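Local coordinates for protein galactose-1-phosphate uridylyltransferase (Bacillus cereus, PDB 4QVU) that is of unconfirmed function but has a HIT-like fold and binds zinc, and may act as a UDP-glucose:hexose-1-phosphate uridylyltransferase, at residues V146-N151 and Q247-F252; Q188-I193 and Y204-Y209. All blocks are in the same frame, centred on the assembly; numbering follows the deposited sequence.

Both contacts belong to the C-terminal HIT-like half of the chain, and their centres are about 14 Å apart. Along the sequence the order is 146-151, 188-193, 204-209, 247-252, so contact 2 falls between the two segments of contact 1. Both reach the same antiparallel sheet. Strand 203-211 is an inner strand, while strand 145-150 is outermost within the chain. Helix 179-195 joins the two places. Its Val-190 and Ile-193 face strand 203-211 in contact 2, and Tyr-192 OH and Gln-188 NE2 probably hydrogen-bond to Gln-247 OE1 and Tyr-251 O of contact 1. The C-terminal segment is thus probably hydrogen-bonded to the helix, and it packs against strand 145-150.

Contact 1. Residues V146-N151 and Q247-F252; sequences VIVQKN and QLAAYF
The carbonyl O of Leu-248, a residue that packs on Val-148, accepts a 3.0 Å hydrogen bond from Tyr-251 N. Phe-252 N then bonds to Ala-249 O and closes a type I beta turn. On the other segment, Val-148 and Gln-149 form a classic beta bulge. Both are paired by backbone hydrogen bonds with the single residue Leu-156 of strand 154-159, and strand 145-150 turns a corner there. The contact joins this corner to the C-terminal part of helix 241-249 and the turn that follows, near the surface.

Two patches make it up: one aliphatic, one an amide against an aromatic side chain. Val-148 meets Leu-248 at about a right angle. Its CG1 lies anti to the backbone N (chi1 -177°) and touches Leu-248 CG at 3.9 Å and Ala-249 CB at 4.2 Å. Its CG2 leans on Leu-248 CD2. Further along, the Gln-149 chain bends at chi2 (-82°) and lays its amide against Phe-252 CB, its plane 19° from that of the ring. The Phe-252 ring also meets Tyr-185 of helix 179-195. Gln-149 CG approaches the ring obliquely, 3.8 Å from Phe-252 CG, while Gln-149 OE1 lies 3.4 Å from Phe-252 CB.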
# COMPACT_ATOMS: atom_id res chain seq x y z
N VAL A 146 6.15 8.98 12.75
CA VAL A 146 5.63 9.91 13.75
C VAL A 146 6.47 9.74 15.00
O VAL A 146 6.44 8.67 15.62
CB VAL A 146 4.12 9.66 14.01
CG1 VAL A 146 3.55 10.65 15.01
CG2 VAL A 146 3.33 9.68 12.71
N ILE A 147 7.21 10.78 15.37
CA ILE A 147 8.10 10.83 16.53
C ILE A 147 7.29 10.79 17.85
O ILE A 147 6.38 11.60 18.06
CB ILE A 147 8.97 12.11 16.42
CG1 ILE A 147 9.94 12.00 15.21
CG2 ILE A 147 9.74 12.39 17.73
CD1 ILE A 147 10.51 13.29 14.71
N VAL A 148 7.66 9.84 18.74
CA VAL A 148 7.09 9.64 20.08
C VAL A 148 8.04 10.33 21.08
O VAL A 148 7.60 11.11 21.93
CB VAL A 148 6.87 8.13 20.40
CG1 VAL A 148 6.23 7.94 21.77
CG2 VAL A 148 6.04 7.45 19.32
N GLN A 149 9.34 10.05 20.94
CA GLN A 149 10.48 10.57 21.70
C GLN A 149 11.65 10.78 20.76
O GLN A 149 11.86 9.94 19.88
CB GLN A 149 10.87 9.61 22.84
CG GLN A 149 9.86 9.50 23.97
CD GLN A 149 9.97 10.63 24.96
OE1 GLN A 149 10.89 10.66 25.80
NE2 GLN A 149 9.01 11.54 24.94
N LYS A 150 12.43 11.87 20.94
CA LYS A 150 13.60 12.15 20.11
C LYS A 150 14.53 13.14 20.80
O LYS A 150 14.08 14.11 21.40
CB LYS A 150 13.20 12.70 18.73
CG LYS A 150 14.37 12.83 17.75
CD LYS A 150 13.93 13.14 16.33
CE LYS A 150 15.11 13.37 15.41
NZ LYS A 150 16.00 12.18 15.28
N ASN A 151 15.85 12.87 20.70
CA ASN A 151 16.95 13.71 21.17
C ASN A 151 18.16 13.44 20.26
O ASN A 151 18.03 12.72 19.26
CB ASN A 151 17.27 13.50 22.66
CG ASN A 151 17.62 12.09 23.10
OD1 ASN A 151 18.36 11.36 22.46
ND2 ASN A 151 17.16 11.73 24.28
N GLN A 247 -0.48 7.60 24.00
CA GLN A 247 -0.45 6.63 25.09
C GLN A 247 0.93 5.96 25.24
O GLN A 247 1.28 5.63 26.37
CB GLN A 247 -1.56 5.57 25.00
CG GLN A 247 -1.73 4.81 23.72
CD GLN A 247 -2.86 3.82 23.86
OE1 GLN A 247 -2.66 2.60 23.87
NE2 GLN A 247 -4.08 4.32 24.05
N LEU A 248 1.74 5.85 24.16
CA LEU A 248 3.10 5.32 24.31
C LEU A 248 4.01 6.37 24.98
O LEU A 248 4.87 5.99 25.77
CB LEU A 248 3.71 4.84 22.97
CG LEU A 248 5.20 4.42 22.96
CD1 LEU A 248 5.48 3.26 23.91
CD2 LEU A 248 5.64 4.07 21.58
N ALA A 249 3.79 7.68 24.70
CA ALA A 249 4.57 8.78 25.27
C ALA A 249 4.44 8.85 26.80
O ALA A 249 5.35 9.33 27.47
CB ALA A 249 4.14 10.10 24.65
N ALA A 250 3.32 8.33 27.35
CA ALA A 250 3.02 8.27 28.79
C ALA A 250 3.95 7.28 29.52
O ALA A 250 3.95 7.28 30.75
CB ALA A 250 1.57 7.88 29.00
N TYR A 251 4.73 6.46 28.78
CA TYR A 251 5.70 5.50 29.32
C TYR A 251 7.12 6.12 29.42
O TYR A 251 8.03 5.50 29.97
CB TYR A 251 5.75 4.23 28.46
CG TYR A 251 4.70 3.21 28.86
CD1 TYR A 251 3.36 3.41 28.53
CD2 TYR A 251 5.05 2.06 29.54
CE1 TYR A 251 2.39 2.49 28.92
CE2 TYR A 251 4.09 1.13 29.93
CZ TYR A 251 2.76 1.35 29.62
OH TYR A 251 1.80 0.44 29.99
N PHE A 252 7.28 7.35 28.91
CA PHE A 252 8.54 8.09 28.92
C PHE A 252 8.35 9.42 29.68
O PHE A 252 9.22 10.30 29.62
CB PHE A 252 9.05 8.30 27.49
CG PHE A 252 9.32 7.01 26.74
CD1 PHE A 252 8.31 6.38 26.01
CD2 PHE A 252 10.57 6.41 26.78
CE1 PHE A 252 8.54 5.17 25.37
CE2 PHE A 252 10.81 5.21 26.11
CZ PHE A 252 9.79 4.60 25.41

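Contact 2. Residues Q188-I193 and Y204-Y209; sequences QTVRYI and YNLFFY
Helix 188-193 and strand 204-209 run nearly antiparallel, at 161° with axes 10.3 Å apart at their closest, and the backbones come nearest where Ile-193 CA and Tyr-204 CA are 7.7 Å apart. Val-190 and Tyr-204 bury most of the surface. Their side chains cross at about a right angle. Val-190 CG2 sits over one face of the Tyr-204 ring, toward the rim, in a CH-pi contact. It is 4.0 Å from the ring centroid and 26° off the ring normal. Val-190 CG1 lies nearer the hydroxyl end, against Tyr-204 CE2, CZ and OH, each at 3.6 Å. A chi1 of 67° sets Tyr-204 CG between the backbone N and the carbonyl carbon, and this turns the ring face to Val-190.

This is helix-on-sheet packing within the HIT-like fold: helix 179-195 packs over the sheet face, against the strand that follows it in the chain. All four touching residues are buried. The polar end of Tyr-204 is satisfied, because its OH hydrogen-bonds to Lys-109 NZ on the adjacent strand. The ring also stacks with His-111 of that strand.

Ile-193 CG2 makes a looser contact, 4.4 Å from Tyr-204 CB. Ile-193 also packs on Val-219 and Pro-221 of strand 214-222. Leu-206 adds a smaller contact, with its CD2 4.2 Å from Val-190 CG2.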
# COMPACT_ATOMS: atom_id res chain seq x y z
N GLN A 188 10.63 -0.32 27.58
CA GLN A 188 9.41 0.48 27.79
C GLN A 188 8.39 0.24 26.68
O GLN A 188 7.21 0.06 26.99
CB GLN A 188 9.73 1.99 27.89
CG GLN A 188 10.53 2.38 29.14
CD GLN A 188 9.92 1.86 30.42
OE1 GLN A 188 10.36 0.84 30.97
NE2 GLN A 188 8.86 2.51 30.90
N THR A 189 8.84 0.18 25.41
CA THR A 189 7.94 -0.06 24.28
C THR A 189 7.31 -1.45 24.44
O THR A 189 6.11 -1.57 24.25
CB THR A 189 8.65 0.11 22.93
OG1 THR A 189 9.33 1.38 22.89
CG2 THR A 189 7.68 0.02 21.75
N VAL A 190 8.10 -2.47 24.84
CA VAL A 190 7.61 -3.84 25.07
C VAL A 190 6.57 -3.82 26.21
O VAL A 190 5.48 -4.37 26.04
CB VAL A 190 8.78 -4.83 25.37
CG1 VAL A 190 8.31 -6.10 26.08
CG2 VAL A 190 9.54 -5.17 24.08
N ARG A 191 6.89 -3.15 27.34
CA ARG A 191 6.01 -3.01 28.51
C ARG A 191 4.67 -2.41 28.09
O ARG A 191 3.64 -2.90 28.54
CB ARG A 191 6.66 -2.15 29.60
CG ARG A 191 7.65 -2.93 30.45
CD ARG A 191 8.46 -2.05 31.36
NE ARG A 191 9.22 -2.86 32.32
CZ ARG A 191 10.21 -2.41 33.08
NH1 ARG A 191 10.63 -1.15 32.96
NH2 ARG A 191 10.83 -3.21 33.93
N TYR A 192 4.68 -1.39 27.21
CA TYR A 192 3.48 -0.75 26.69
C TYR A 192 2.65 -1.73 25.86
O TYR A 192 1.43 -1.78 26.03
CB TYR A 192 3.82 0.50 25.85
CG TYR A 192 2.69 0.99 24.97
CD1 TYR A 192 1.60 1.67 25.51
CD2 TYR A 192 2.71 0.77 23.60
CE1 TYR A 192 0.55 2.11 24.70
CE2 TYR A 192 1.67 1.19 22.78
CZ TYR A 192 0.59 1.86 23.34
OH TYR A 192 -0.44 2.27 22.53
N ILE A 193 3.30 -2.50 24.97
CA ILE A 193 2.63 -3.48 24.09
C ILE A 193 1.93 -4.54 24.95
O ILE A 193 0.76 -4.83 24.72
CB ILE A 193 3.59 -4.12 23.06
CG1 ILE A 193 4.11 -3.05 22.07
CG2 ILE A 193 2.91 -5.28 22.30
CD1 ILE A 193 5.18 -3.51 21.14
N TYR A 204 4.78 -10.16 20.50
CA TYR A 204 5.54 -9.15 19.77
C TYR A 204 6.79 -9.76 19.16
O TYR A 204 7.19 -10.88 19.50
CB TYR A 204 5.94 -7.95 20.68
CG TYR A 204 6.94 -8.28 21.78
CD1 TYR A 204 8.31 -8.17 21.56
CD2 TYR A 204 6.51 -8.68 23.04
CE1 TYR A 204 9.23 -8.48 22.55
CE2 TYR A 204 7.42 -8.97 24.06
CZ TYR A 204 8.78 -8.86 23.81
OH TYR A 204 9.70 -9.15 24.80
N ASN A 205 7.43 -8.97 18.30
CA ASN A 205 8.70 -9.29 17.68
C ASN A 205 9.66 -8.14 17.81
O ASN A 205 9.24 -6.97 17.76
CB ASN A 205 8.53 -9.60 16.19
CG ASN A 205 7.92 -10.92 15.82
OD1 ASN A 205 6.92 -10.95 15.12
ND2 ASN A 205 8.57 -12.02 16.11
N LEU A 206 10.96 -8.46 17.93
CA LEU A 206 12.03 -7.48 17.84
C LEU A 206 12.79 -7.78 16.60
O LEU A 206 13.08 -8.95 16.35
CB LEU A 206 12.99 -7.43 19.05
CG LEU A 206 12.46 -7.20 20.46
CD1 LEU A 206 13.62 -7.11 21.41
CD2 LEU A 206 11.61 -5.94 20.56
N PHE A 207 13.10 -6.76 15.80
CA PHE A 207 13.94 -6.91 14.62
C PHE A 207 15.04 -5.89 14.67
O PHE A 207 14.75 -4.71 14.89
CB PHE A 207 13.16 -6.80 13.30
CG PHE A 207 12.03 -7.78 13.17
CD1 PHE A 207 12.28 -9.13 12.92
CD2 PHE A 207 10.72 -7.37 13.29
CE1 PHE A 207 11.24 -10.04 12.82
CE2 PHE A 207 9.67 -8.28 13.18
CZ PHE A 207 9.94 -9.61 12.95
N PHE A 208 16.28 -6.32 14.49
CA PHE A 208 17.41 -5.41 14.51
C PHE A 208 17.96 -5.25 13.12
O PHE A 208 17.94 -6.19 12.32
CB PHE A 208 18.49 -5.89 15.48
CG PHE A 208 18.12 -5.74 16.94
CD1 PHE A 208 17.35 -6.70 17.59
CD2 PHE A 208 18.57 -4.65 17.68
CE1 PHE A 208 17.02 -6.57 18.94
CE2 PHE A 208 18.24 -4.52 19.04
CZ PHE A 208 17.47 -5.49 19.66
N TYR A 209 18.42 -4.03 12.82
CA TYR A 209 18.99 -3.64 11.53
C TYR A 209 20.21 -2.74 11.72
O TYR A 209 20.23 -1.91 12.64
CB TYR A 209 17.95 -2.89 10.65
CG TYR A 209 16.55 -3.49 10.64
CD1 TYR A 209 15.66 -3.25 11.68
CD2 TYR A 209 16.09 -4.21 9.54
CE1 TYR A 209 14.38 -3.79 11.68
CE2 TYR A 209 14.79 -4.71 9.50
CZ TYR A 209 13.95 -4.52 10.59
OH TYR A 209 12.67 -5.01 10.58